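Local coordinates for purine nucleoside phosphorylase (PDB 6TK9), which catalyses the reversible phosphorolysis of purine nucleosides such as inosine and guanosine, giving the free purine base and ribose 1-phosphate, at residues F191-L197 with P238-A244; G181-M187 with A205-S211; A122-H128 with L227-T233; L31-E37 with F260-R265. All blocks are in the same frame, centred on the assembly; numbering follows the deposited sequence.

In the fold
From the N terminus, 31-37 comes first, in the loop after strand 23-27, and its partner 260-265 lies on helix 257-270, so contact 4 closes a loop of 222 residues that holds the other three contacts. Next, 122-128 pairs with 227-233 in contact 3 as adjacent antiparallel strands, and contact 2 (181-187 with 205-211) falls wholly within that span as a beta-alpha-beta unit. Contact 1 (191-197 with 238-244) starts inside contacts 2 and 3 and ends beyond both, crossing each. Contacts 2 and 3 share the central sheet, contact 4 fastens loop 31-37 to helix 257-270, whose Phe260 and Tyr263 pack on contact 3, and contact 1 lies outermost, against a second subunit.

Contact 1: F191-L197 with P238-A244; sequences FASRAEL and PEREHHA
At the N terminus of helix 194-202, where Ser193 and Glu196 form a capping box, Arg194 reaches across to the loop that follows strand 225-235 and binds it by backbone carbonyls. Its NH1 donates to Arg240 O at 2.8 Å, in the guanidinium plane and fairly straight at 160°. The same nitrogen gives a more bent bond to Pro238 O at 2.9 Å, tilted from that plane. Both carbonyls are met from above their own planes rather than on a lone pair. The extended arm and Pro238 slide past each other in opposite directions, with Arg194 CB 3.7 Å from Pro238 CB, and NH2 forms a salt bridge with Glu157 of a second subunit. A methionine here would probably leave the two carbonyls without this donor and Glu157 of that neighbour without this countercharge, letting the loop shift against the helix. One turn into the helix, Leu197 CB touches Pro238 CD at 4.0 Å. Ahead of the helix, Phe191 meets His243 obliquely, their planes 31° apart. His243 also meets Phe156 of the second subunit edge-to-face, so this contact forms part of the subunit interface. With CG anti to the backbone N (chi1 -168°), His243 turns its imidazole toward Phe191. Phe191 CB sits over one face of the imidazole in a CH-pi contact, while His243 NE2 lies over the phenyl face, 3.5 Å from Phe191 CD1.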
# COMPACT_ATOMS: atom_id res chain seq x y z
N PHE A 191 17.58 -3.56 -16.85
CA PHE A 191 16.67 -2.50 -16.34
C PHE A 191 15.49 -3.21 -15.63
O PHE A 191 15.30 -4.41 -15.82
CB PHE A 191 16.26 -1.52 -17.44
CG PHE A 191 17.30 -0.50 -17.85
CD1 PHE A 191 17.75 0.46 -16.95
CD2 PHE A 191 17.83 -0.48 -19.14
CE1 PHE A 191 18.69 1.41 -17.33
CE2 PHE A 191 18.78 0.46 -19.52
CZ PHE A 191 19.21 1.40 -18.61
N ALA A 192 14.77 -2.49 -14.79
CA ALA A 192 13.62 -2.98 -14.02
C ALA A 192 12.50 -3.40 -14.99
O ALA A 192 12.33 -2.72 -16.00
CB ALA A 192 13.16 -1.89 -13.10
N SER A 193 11.78 -4.48 -14.66
CA SER A 193 10.47 -4.82 -15.28
C SER A 193 9.47 -3.71 -14.91
O SER A 193 9.75 -2.95 -13.94
CB SER A 193 9.94 -6.15 -14.82
OG SER A 193 9.36 -6.04 -13.52
N ARG A 194 8.35 -3.66 -15.62
CA ARG A 194 7.22 -2.77 -15.29
C ARG A 194 6.85 -2.98 -13.82
O ARG A 194 6.82 -1.99 -13.06
CB ARG A 194 6.06 -3.01 -16.26
CG ARG A 194 6.32 -2.52 -17.68
CD ARG A 194 5.03 -2.46 -18.47
NE ARG A 194 5.22 -2.27 -19.90
CZ ARG A 194 5.38 -1.09 -20.51
NH1 ARG A 194 5.39 0.04 -19.82
NH2 ARG A 194 5.55 -1.06 -21.82
N ALA A 195 6.65 -4.24 -13.40
CA ALA A 195 6.17 -4.60 -12.05
C ALA A 195 7.22 -4.21 -11.01
O ALA A 195 6.81 -3.74 -9.92
CB ALA A 195 5.87 -6.07 -12.00
N GLU A 196 8.51 -4.36 -11.33
CA GLU A 196 9.61 -3.91 -10.43
C GLU A 196 9.57 -2.39 -10.31
O GLU A 196 9.72 -1.89 -9.17
CB GLU A 196 10.97 -4.39 -10.94
CG GLU A 196 11.26 -5.84 -10.61
CD GLU A 196 12.38 -6.46 -11.44
OE1 GLU A 196 12.67 -5.90 -12.53
OE2 GLU A 196 12.99 -7.48 -10.98
N LEU A 197 9.35 -1.64 -11.40
CA LEU A 197 9.29 -0.16 -11.30
C LEU A 197 8.12 0.21 -10.39
O LEU A 197 8.31 1.06 -9.48
CB LEU A 197 9.12 0.49 -12.68
CG LEU A 197 10.33 0.46 -13.62
CD1 LEU A 197 9.95 1.09 -14.95
CD2 LEU A 197 11.54 1.16 -13.01
N PRO A 238 5.93 2.66 -15.47
CA PRO A 238 5.50 1.46 -16.18
C PRO A 238 4.11 1.48 -16.84
O PRO A 238 3.75 0.51 -17.46
CB PRO A 238 5.48 0.40 -15.06
CG PRO A 238 5.19 1.19 -13.79
CD PRO A 238 5.91 2.51 -14.00
N GLU A 239 3.35 2.57 -16.71
CA GLU A 239 2.05 2.68 -17.42
C GLU A 239 2.20 3.68 -18.57
O GLU A 239 1.23 4.39 -18.87
CB GLU A 239 0.91 2.91 -16.42
CG GLU A 239 1.26 3.73 -15.19
CD GLU A 239 1.77 3.02 -13.94
OE1 GLU A 239 0.97 2.35 -13.23
OE2 GLU A 239 2.95 3.19 -13.64
N ARG A 240 3.39 3.66 -19.21
CA ARG A 240 3.84 4.42 -20.41
C ARG A 240 4.69 3.44 -21.24
O ARG A 240 5.48 2.72 -20.61
CB ARG A 240 4.64 5.64 -19.96
CG ARG A 240 3.89 6.97 -20.03
CD ARG A 240 3.99 7.88 -18.82
NE ARG A 240 5.13 8.80 -18.82
CZ ARG A 240 5.27 9.87 -18.02
NH1 ARG A 240 4.35 10.18 -17.13
NH2 ARG A 240 6.35 10.62 -18.12
N GLU A 241 4.54 3.37 -22.58
CA GLU A 241 5.35 2.42 -23.41
C GLU A 241 6.83 2.86 -23.39
O GLU A 241 7.10 4.02 -23.06
CB GLU A 241 4.84 2.29 -24.85
CG GLU A 241 4.88 3.57 -25.68
CD GLU A 241 5.36 3.41 -27.12
OE1 GLU A 241 6.38 2.71 -27.34
OE2 GLU A 241 4.71 3.99 -28.02
N HIS A 242 7.74 1.94 -23.73
CA HIS A 242 9.20 2.18 -23.93
C HIS A 242 9.87 2.71 -22.65
O HIS A 242 9.48 3.79 -22.15
CB HIS A 242 9.47 3.08 -25.16
CG HIS A 242 10.11 2.37 -26.32
ND1 HIS A 242 11.45 2.55 -26.66
CD2 HIS A 242 9.62 1.47 -27.20
CE1 HIS A 242 11.74 1.80 -27.71
NE2 HIS A 242 10.64 1.13 -28.06
N HIS A 243 10.82 1.92 -22.13
CA HIS A 243 11.91 2.32 -21.22
C HIS A 243 13.05 2.85 -22.09
O HIS A 243 13.23 2.31 -23.20
CB HIS A 243 12.37 1.12 -20.35
CG HIS A 243 13.25 1.47 -19.20
ND1 HIS A 243 12.94 1.09 -17.90
CD2 HIS A 243 14.42 2.14 -19.13
CE1 HIS A 243 13.88 1.52 -17.09
NE2 HIS A 243 14.79 2.19 -17.81
N ALA A 244 13.78 3.87 -21.64
CA ALA A 244 15.02 4.38 -22.28
C ALA A 244 16.02 3.23 -22.46
O ALA A 244 16.04 2.29 -21.64
CB ALA A 244 15.60 5.49 -21.44

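Contact 2: G181-M187 with A205-S211; sequences GVYAWFM and ADAIGMS. With PO4 (phosphate ion), chain G.
Tyr183 lays its ring across the start of the turn after strand 207-209, carrying its hydroxyl past Gly209 to the backbone of Ser211. With CG anti to the backbone N (chi1 -178°), the side chain leaves one face of the sheet and leans over strand 207-209, and OH donates to Ser211 O at 3.1 Å from above the carbonyl plane. A CB on Gly209 would collide with the phenol oxygen. Trp185 projects from the same face as Tyr183 and brings its indole CD1 and NE1 alongside the Met210-Ser211 peptide. Ile208, on the other face with Ala184, lies beside Phe186, the two pointing the same way, with Phe186 CB 3.8 Å from Ile208 CG1.

These side chains ride on the two parallel strands of a beta-alpha-beta unit, 179-185 and 207-209, connected through helix 194-202. Ala184 N donates to Ala207 O at 2.9 Å, and Gly209 N returns to Ala184 O. At the head of the pair, Val182 O accepts from both Asp206 N and Ala207 N, while Val182 N meets the anti lone pair of Asp206 OD2 at 3.0 Å; Asp206 OD1 is held by Asn117. A phenylalanine in place of Tyr183 would probably keep much of the ring packing but leave Ser211 O without this donor, so that the turn is less firmly placed. In the same turn, Ser211 OG donates to phosphate O4 at 2.5 Å; Ser29, Arg80, His82 and Ala112 also bind this ion, probably from the crystallisation liquor, in a position consistent with the family's phosphate site.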
# COMPACT_ATOMS: atom_id res chain seq x y z
N GLY A 181 13.84 13.81 -3.92
CA GLY A 181 13.22 12.53 -3.54
C GLY A 181 14.20 11.47 -3.09
O GLY A 181 15.38 11.78 -2.77
N VAL A 182 13.67 10.24 -3.05
CA VAL A 182 14.32 9.02 -2.51
C VAL A 182 14.92 8.27 -3.67
O VAL A 182 14.15 8.00 -4.63
CB VAL A 182 13.29 8.14 -1.78
CG1 VAL A 182 13.92 6.88 -1.22
CG2 VAL A 182 12.57 8.93 -0.71
N TYR A 183 16.21 7.93 -3.55
CA TYR A 183 16.98 7.15 -4.56
C TYR A 183 16.96 5.67 -4.19
O TYR A 183 17.43 5.35 -3.10
CB TYR A 183 18.42 7.65 -4.67
CG TYR A 183 19.27 6.95 -5.71
CD1 TYR A 183 19.98 5.81 -5.40
CD2 TYR A 183 19.41 7.45 -7.00
CE1 TYR A 183 20.80 5.18 -6.32
CE2 TYR A 183 20.22 6.83 -7.94
CZ TYR A 183 20.92 5.69 -7.60
OH TYR A 183 21.71 5.03 -8.52
N ALA A 184 16.46 4.80 -5.08
CA ALA A 184 16.49 3.32 -4.95
C ALA A 184 17.64 2.72 -5.76
O ALA A 184 17.67 2.87 -7.04
CB ALA A 184 15.17 2.74 -5.39
N TRP A 185 18.54 2.05 -5.06
CA TRP A 185 19.63 1.19 -5.62
C TRP A 185 19.04 -0.13 -6.12
O TRP A 185 18.76 -0.99 -5.30
CB TRP A 185 20.72 0.95 -4.55
CG TRP A 185 21.87 0.11 -4.98
CD1 TRP A 185 22.27 -0.16 -6.26
CD2 TRP A 185 22.84 -0.51 -4.13
NE1 TRP A 185 23.39 -0.94 -6.25
CE2 TRP A 185 23.76 -1.17 -4.96
CE3 TRP A 185 22.99 -0.60 -2.74
CZ2 TRP A 185 24.82 -1.92 -4.46
CZ3 TRP A 185 24.03 -1.35 -2.24
CH2 TRP A 185 24.93 -1.99 -3.09
N PHE A 186 18.84 -0.26 -7.42
CA PHE A 186 18.44 -1.50 -8.13
C PHE A 186 19.72 -2.14 -8.65
O PHE A 186 20.52 -1.41 -9.23
CB PHE A 186 17.48 -1.17 -9.28
CG PHE A 186 16.93 -2.36 -10.02
CD1 PHE A 186 15.95 -3.16 -9.45
CD2 PHE A 186 17.40 -2.69 -11.28
CE1 PHE A 186 15.43 -4.25 -10.13
CE2 PHE A 186 16.88 -3.78 -11.96
CZ PHE A 186 15.89 -4.56 -11.39
N MET A 187 19.92 -3.44 -8.44
CA MET A 187 21.26 -4.06 -8.62
C MET A 187 21.65 -4.03 -10.10
O MET A 187 22.84 -3.84 -10.39
CB MET A 187 21.31 -5.50 -8.10
CG MET A 187 20.47 -6.47 -8.88
SD MET A 187 20.54 -8.06 -8.08
CE MET A 187 22.28 -8.45 -8.28
N ALA A 205 10.12 5.12 -3.51
CA ALA A 205 11.24 5.56 -4.37
C ALA A 205 10.72 6.59 -5.37
O ALA A 205 9.59 6.41 -5.88
CB ALA A 205 11.89 4.39 -5.07
N ASP A 206 11.52 7.63 -5.64
CA ASP A 206 11.25 8.70 -6.63
C ASP A 206 12.19 8.54 -7.84
O ASP A 206 11.79 8.93 -8.96
CB ASP A 206 11.36 10.06 -5.95
CG ASP A 206 10.35 10.26 -4.84
OD1 ASP A 206 9.12 10.26 -5.16
OD2 ASP A 206 10.78 10.41 -3.67
N ALA A 207 13.40 7.98 -7.64
CA ALA A 207 14.37 7.68 -8.71
C ALA A 207 14.95 6.27 -8.54
O ALA A 207 15.05 5.80 -7.39
CB ALA A 207 15.46 8.71 -8.72
N ILE A 208 15.34 5.66 -9.65
CA ILE A 208 15.92 4.30 -9.71
C ILE A 208 17.25 4.41 -10.45
O ILE A 208 17.26 5.02 -11.53
CB ILE A 208 14.98 3.30 -10.42
CG1 ILE A 208 15.55 1.88 -10.35
CG2 ILE A 208 14.71 3.71 -11.86
CD1 ILE A 208 14.86 0.88 -11.25
N GLY A 209 18.31 3.84 -9.89
CA GLY A 209 19.60 3.65 -10.57
C GLY A 209 20.42 2.56 -9.92
O GLY A 209 19.94 1.95 -8.94
N MET A 210 21.64 2.36 -10.38
CA MET A 210 22.44 1.16 -10.05
C MET A 210 23.73 1.53 -9.32
O MET A 210 24.65 0.72 -9.37
CB MET A 210 22.74 0.44 -11.36
CG MET A 210 21.51 0.12 -12.16
SD MET A 210 21.93 -0.76 -13.66
CE MET A 210 20.30 -1.07 -14.34
N SER A 211 23.79 2.67 -8.61
CA SER A 211 25.03 3.18 -7.95
C SER A 211 24.71 3.92 -6.64
O SER A 211 23.55 3.94 -6.27
CB SER A 211 25.70 4.11 -8.90
OG SER A 211 25.00 5.35 -8.95
P PO4 G . 25.66 5.93 -12.69
O1 PO4 G . 27.06 5.40 -12.37
O2 PO4 G . 25.05 5.14 -13.85
O3 PO4 G . 25.72 7.40 -13.09
O4 PO4 G . 24.80 5.82 -11.44

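Contact 3: A122-H128 with L227-T233; sequences AGGIMLH and LGLSTIT
His128 NE2 and Ser230 OG stand 2.7 Å apart in a hydrogen bond that either atom could donate, with the serine oxygen at the imidazole edge, near the ring plane. One face of the same ring lies over the backbone of Gly228, whose CA makes a CH-pi contact 4.0 Å from the ring centroid. A side chain on Gly228 would run into His128 ND1, so the bare backbone is what allows the ring to settle there. His128 CG is anti to its own carbonyl carbon (chi1 -69°), which folds the ring back over the neighbouring strand, and its backbone N donates to Gly228 O at 2.8 Å.

The polar pair is fixed from further out as well: Tyr159 OH bonds to His128 ND1, and Ser111 OG to Ser230 OG. Both residues belong to an antiparallel ladder. Met126 and Ser230 are a hydrogen-bonded pair, Met126 N meeting Ser230 O at 2.9 Å, and Leu127 faces Leu229 as a non-hydrogen-bonded pair. Those two leucines cross obliquely, with Leu127 CD1 3.8 Å from Leu229 CD2. On the face shared by Met126 and Ser230, Met126 CB touches Ile232 CD1 at 4.0 Å. Past the ladder, Gly123 N still reaches Ile232 O, at the centre of an inverse gamma turn.

Strand 124-133 is flanked in the sheet by strands 225-235 and 179-185, and strand 225-235 pairs in turn with 106-115. The face bearing Ile125, Leu127, Leu229 and Thr231 is covered by helices 161-173 and 257-270.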
# COMPACT_ATOMS: atom_id res chain seq x y z
N ALA A 122 12.26 14.02 -17.81
CA ALA A 122 13.54 13.78 -18.52
C ALA A 122 14.27 15.12 -18.68
O ALA A 122 13.60 16.13 -19.04
CB ALA A 122 13.29 13.13 -19.86
N GLY A 123 15.59 15.13 -18.41
CA GLY A 123 16.44 16.34 -18.44
C GLY A 123 16.54 17.03 -17.08
O GLY A 123 17.46 17.86 -16.92
N GLY A 124 15.64 16.73 -16.13
CA GLY A 124 15.61 17.42 -14.82
C GLY A 124 16.68 16.91 -13.88
O GLY A 124 17.34 15.94 -14.20
N ILE A 125 16.82 17.56 -12.74
CA ILE A 125 17.85 17.23 -11.71
C ILE A 125 17.13 16.98 -10.37
O ILE A 125 16.23 17.78 -9.99
CB ILE A 125 18.87 18.38 -11.62
CG1 ILE A 125 19.59 18.61 -12.96
CG2 ILE A 125 19.85 18.14 -10.49
CD1 ILE A 125 20.54 19.78 -12.94
N MET A 126 17.49 15.88 -9.70
CA MET A 126 16.86 15.45 -8.43
C MET A 126 17.94 15.49 -7.36
O MET A 126 18.92 14.76 -7.51
CB MET A 126 16.26 14.03 -8.50
CG MET A 126 15.49 13.64 -7.23
SD MET A 126 15.09 11.87 -7.11
CE MET A 126 16.49 11.25 -6.20
N LEU A 127 17.75 16.35 -6.38
CA LEU A 127 18.48 16.32 -5.09
C LEU A 127 18.04 15.06 -4.33
O LEU A 127 16.83 14.81 -4.26
CB LEU A 127 18.12 17.59 -4.33
CG LEU A 127 18.68 17.71 -2.92
CD1 LEU A 127 20.19 17.76 -2.96
CD2 LEU A 127 18.12 18.95 -2.23
N HIS A 128 18.99 14.29 -3.81
CA HIS A 128 18.70 13.10 -2.97
C HIS A 128 18.33 13.57 -1.57
O HIS A 128 19.13 14.32 -0.97
CB HIS A 128 19.92 12.18 -2.92
CG HIS A 128 20.23 11.49 -4.21
ND1 HIS A 128 21.01 10.35 -4.25
CD2 HIS A 128 19.88 11.76 -5.49
CE1 HIS A 128 21.12 9.96 -5.50
NE2 HIS A 128 20.44 10.81 -6.29
N LEU A 227 26.26 14.83 -0.43
CA LEU A 227 25.17 15.43 -1.24
C LEU A 227 25.03 14.56 -2.49
O LEU A 227 26.07 14.25 -3.11
CB LEU A 227 25.55 16.88 -1.58
CG LEU A 227 24.46 17.72 -2.23
CD1 LEU A 227 24.87 19.17 -2.29
CD2 LEU A 227 24.15 17.23 -3.63
N GLY A 228 23.80 14.15 -2.81
CA GLY A 228 23.49 13.24 -3.92
C GLY A 228 22.69 13.97 -4.99
O GLY A 228 21.68 14.60 -4.64
N LEU A 229 23.12 13.90 -6.24
CA LEU A 229 22.39 14.50 -7.37
C LEU A 229 22.34 13.47 -8.48
O LEU A 229 23.37 12.82 -8.76
CB LEU A 229 23.05 15.79 -7.87
CG LEU A 229 23.32 16.88 -6.83
CD1 LEU A 229 24.11 18.01 -7.48
CD2 LEU A 229 22.04 17.41 -6.21
N SER A 230 21.16 13.32 -9.06
CA SER A 230 20.94 12.51 -10.27
C SER A 230 20.38 13.45 -11.34
O SER A 230 19.66 14.42 -11.00
CB SER A 230 20.04 11.36 -9.96
OG SER A 230 20.67 10.54 -8.99
N THR A 231 20.87 13.24 -12.55
CA THR A 231 20.24 13.67 -13.81
C THR A 231 19.13 12.66 -14.07
O THR A 231 19.45 11.47 -14.19
CB THR A 231 21.27 13.75 -14.94
OG1 THR A 231 22.21 14.79 -14.64
CG2 THR A 231 20.60 13.98 -16.27
N ILE A 232 17.88 13.10 -14.07
CA ILE A 232 16.75 12.23 -14.45
C ILE A 232 16.78 12.10 -15.98
O ILE A 232 16.12 12.88 -16.66
CB ILE A 232 15.43 12.79 -13.89
CG1 ILE A 232 15.51 12.96 -12.37
CG2 ILE A 232 14.25 11.92 -14.31
CD1 ILE A 232 15.71 11.68 -11.63
N THR A 233 17.59 11.17 -16.49
CA THR A 233 17.91 10.97 -17.92
C THR A 233 16.68 10.45 -18.67
O THR A 233 16.55 10.74 -19.88
CB THR A 233 19.09 10.01 -18.06
OG1 THR A 233 18.76 8.84 -17.31
CG2 THR A 233 20.39 10.61 -17.57

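Contact 4: L31-E37 with F260-R265; sequences LGPLADE and FRRYVR
Leu34 packs against helix 257-270 from the loop after strand 23-27, joining that loop to the layer of helix that covers the central sheet of the phosphorylase fold. The apolar contacts come first. With CG anti to the backbone N (chi1 -180°), Leu34 sends CD2 to Val264 CG1 at 3.7 Å, the two side chains crossing at a slant. Its CB lies 3.9 Å from Arg261 CG, where leucine and arginine slide past each other in opposite directions. At the start of the loop segment, Leu31 crosses Phe260 at about a right angle, its CD1 3.9 Å from Phe260 CZ. Leu34 and Val264 both touch Leu25, while Leu31 and Phe260 both touch Thr110 and Thr231. The side chain of Leu31 is also about 5 Å from the bound phosphate.

At the exposed side the interactions are ionic. Any attraction of Glu37 to Arg261 is probably through charge alone: Glu37 OE2 is 4.2 Å from Arg261 NE and well out of the guanidinium plane, with no N-H directed at it. Arg265, extended from CG to NE, forms the salt bridge, its guanidinium nearly coplanar with the carboxylate, 26° between planes. A weak bond runs from Arg265 NE to Glu37 OE1; the main one, from Arg265 NH2 to Glu37 OE1, is nearly straight at 173°, though its 2.5 Å is too short for the exact length to be trusted.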
# COMPACT_ATOMS: atom_id res chain seq x y z
N LEU A 31 28.44 12.06 -17.18
CA LEU A 31 28.71 13.27 -16.36
C LEU A 31 30.21 13.53 -16.22
O LEU A 31 30.56 14.56 -15.61
CB LEU A 31 28.07 13.08 -14.98
CG LEU A 31 26.58 12.74 -15.00
CD1 LEU A 31 26.00 12.79 -13.60
CD2 LEU A 31 25.83 13.67 -15.95
N GLY A 32 31.06 12.66 -16.79
CA GLY A 32 32.53 12.79 -16.82
C GLY A 32 33.04 14.17 -17.24
O GLY A 32 33.92 14.72 -16.57
N PRO A 33 32.57 14.76 -18.37
CA PRO A 33 33.09 16.04 -18.88
C PRO A 33 33.38 17.19 -17.89
O PRO A 33 34.39 17.84 -18.02
CB PRO A 33 31.99 16.46 -19.86
CG PRO A 33 31.57 15.13 -20.46
CD PRO A 33 31.56 14.18 -19.28
N LEU A 34 32.56 17.41 -16.88
CA LEU A 34 32.94 18.40 -15.83
C LEU A 34 34.43 18.18 -15.42
O LEU A 34 35.09 19.16 -15.06
CB LEU A 34 31.97 18.28 -14.65
CG LEU A 34 32.19 19.23 -13.46
CD1 LEU A 34 32.33 20.68 -13.89
CD2 LEU A 34 31.05 19.09 -12.46
N ALA A 35 34.98 16.97 -15.50
CA ALA A 35 36.36 16.69 -15.03
C ALA A 35 37.38 17.41 -15.92
O ALA A 35 38.48 17.72 -15.45
CB ALA A 35 36.61 15.21 -15.02
N ASP A 36 37.04 17.63 -17.19
CA ASP A 36 37.91 18.32 -18.16
C ASP A 36 38.03 19.81 -17.79
O ASP A 36 39.00 20.45 -18.19
CB ASP A 36 37.38 18.11 -19.58
CG ASP A 36 37.58 16.69 -20.08
OD1 ASP A 36 38.29 15.91 -19.40
OD2 ASP A 36 37.07 16.39 -21.16
N GLU A 37 37.09 20.36 -17.04
CA GLU A 37 37.11 21.80 -16.70
C GLU A 37 38.01 22.01 -15.47
O GLU A 37 38.25 23.17 -15.09
CB GLU A 37 35.68 22.31 -16.55
CG GLU A 37 34.80 21.95 -17.74
CD GLU A 37 33.40 22.55 -17.79
OE1 GLU A 37 33.08 23.34 -16.88
OE2 GLU A 37 32.64 22.22 -18.75
N PHE A 260 23.67 21.27 -15.67
CA PHE A 260 24.14 20.44 -14.52
C PHE A 260 25.53 20.89 -14.01
O PHE A 260 25.78 20.91 -12.77
CB PHE A 260 24.15 18.97 -14.94
CG PHE A 260 24.77 18.04 -13.93
CD1 PHE A 260 24.06 17.65 -12.80
CD2 PHE A 260 26.07 17.58 -14.08
CE1 PHE A 260 24.62 16.81 -11.86
CE2 PHE A 260 26.63 16.75 -13.12
CZ PHE A 260 25.91 16.36 -12.02
N ARG A 261 26.45 21.22 -14.90
CA ARG A 261 27.80 21.73 -14.51
C ARG A 261 27.64 23.11 -13.86
O ARG A 261 28.34 23.37 -12.84
CB ARG A 261 28.73 21.86 -15.72
CG ARG A 261 29.17 20.51 -16.26
CD ARG A 261 29.83 20.67 -17.61
NE ARG A 261 29.45 19.50 -18.37
CZ ARG A 261 29.03 19.51 -19.62
NH1 ARG A 261 28.99 20.64 -20.31
NH2 ARG A 261 28.68 18.37 -20.19
N ARG A 262 26.74 23.94 -14.41
CA ARG A 262 26.43 25.28 -13.85
C ARG A 262 25.90 25.12 -12.42
O ARG A 262 26.19 26.00 -11.58
CB ARG A 262 25.44 26.04 -14.72
CG ARG A 262 25.34 27.52 -14.37
CD ARG A 262 24.17 28.21 -15.04
NE ARG A 262 23.87 29.43 -14.30
CZ ARG A 262 22.67 30.01 -14.22
NH1 ARG A 262 21.62 29.49 -14.84
NH2 ARG A 262 22.52 31.11 -13.50
N TYR A 263 25.16 24.03 -12.15
CA TYR A 263 24.53 23.78 -10.84
C TYR A 263 25.62 23.28 -9.88
O TYR A 263 25.76 23.85 -8.78
CB TYR A 263 23.30 22.87 -10.97
CG TYR A 263 22.59 22.59 -9.67
CD1 TYR A 263 21.98 23.60 -8.94
CD2 TYR A 263 22.56 21.32 -9.13
CE1 TYR A 263 21.38 23.36 -7.72
CE2 TYR A 263 21.93 21.05 -7.92
CZ TYR A 263 21.34 22.08 -7.21
OH TYR A 263 20.75 21.80 -6.01
N VAL A 264 26.42 22.30 -10.31
CA VAL A 264 27.47 21.69 -9.42
C VAL A 264 28.42 22.81 -9.00
O VAL A 264 28.73 22.91 -7.78
CB VAL A 264 28.22 20.54 -10.11
CG1 VAL A 264 29.39 20.07 -9.27
CG2 VAL A 264 27.29 19.37 -10.43
N ARG A 265 28.83 23.63 -9.97
CA ARG A 265 29.73 24.80 -9.76
C ARG A 265 29.08 25.74 -8.74
O ARG A 265 29.79 26.13 -7.79
CB ARG A 265 30.00 25.54 -11.08
CG ARG A 265 31.01 24.86 -12.01
CD ARG A 265 30.98 25.53 -13.36
NE ARG A 265 31.98 24.98 -14.27
CZ ARG A 265 33.29 25.21 -14.19
NH1 ARG A 265 33.78 25.98 -13.23
NH2 ARG A 265 34.10 24.66 -15.07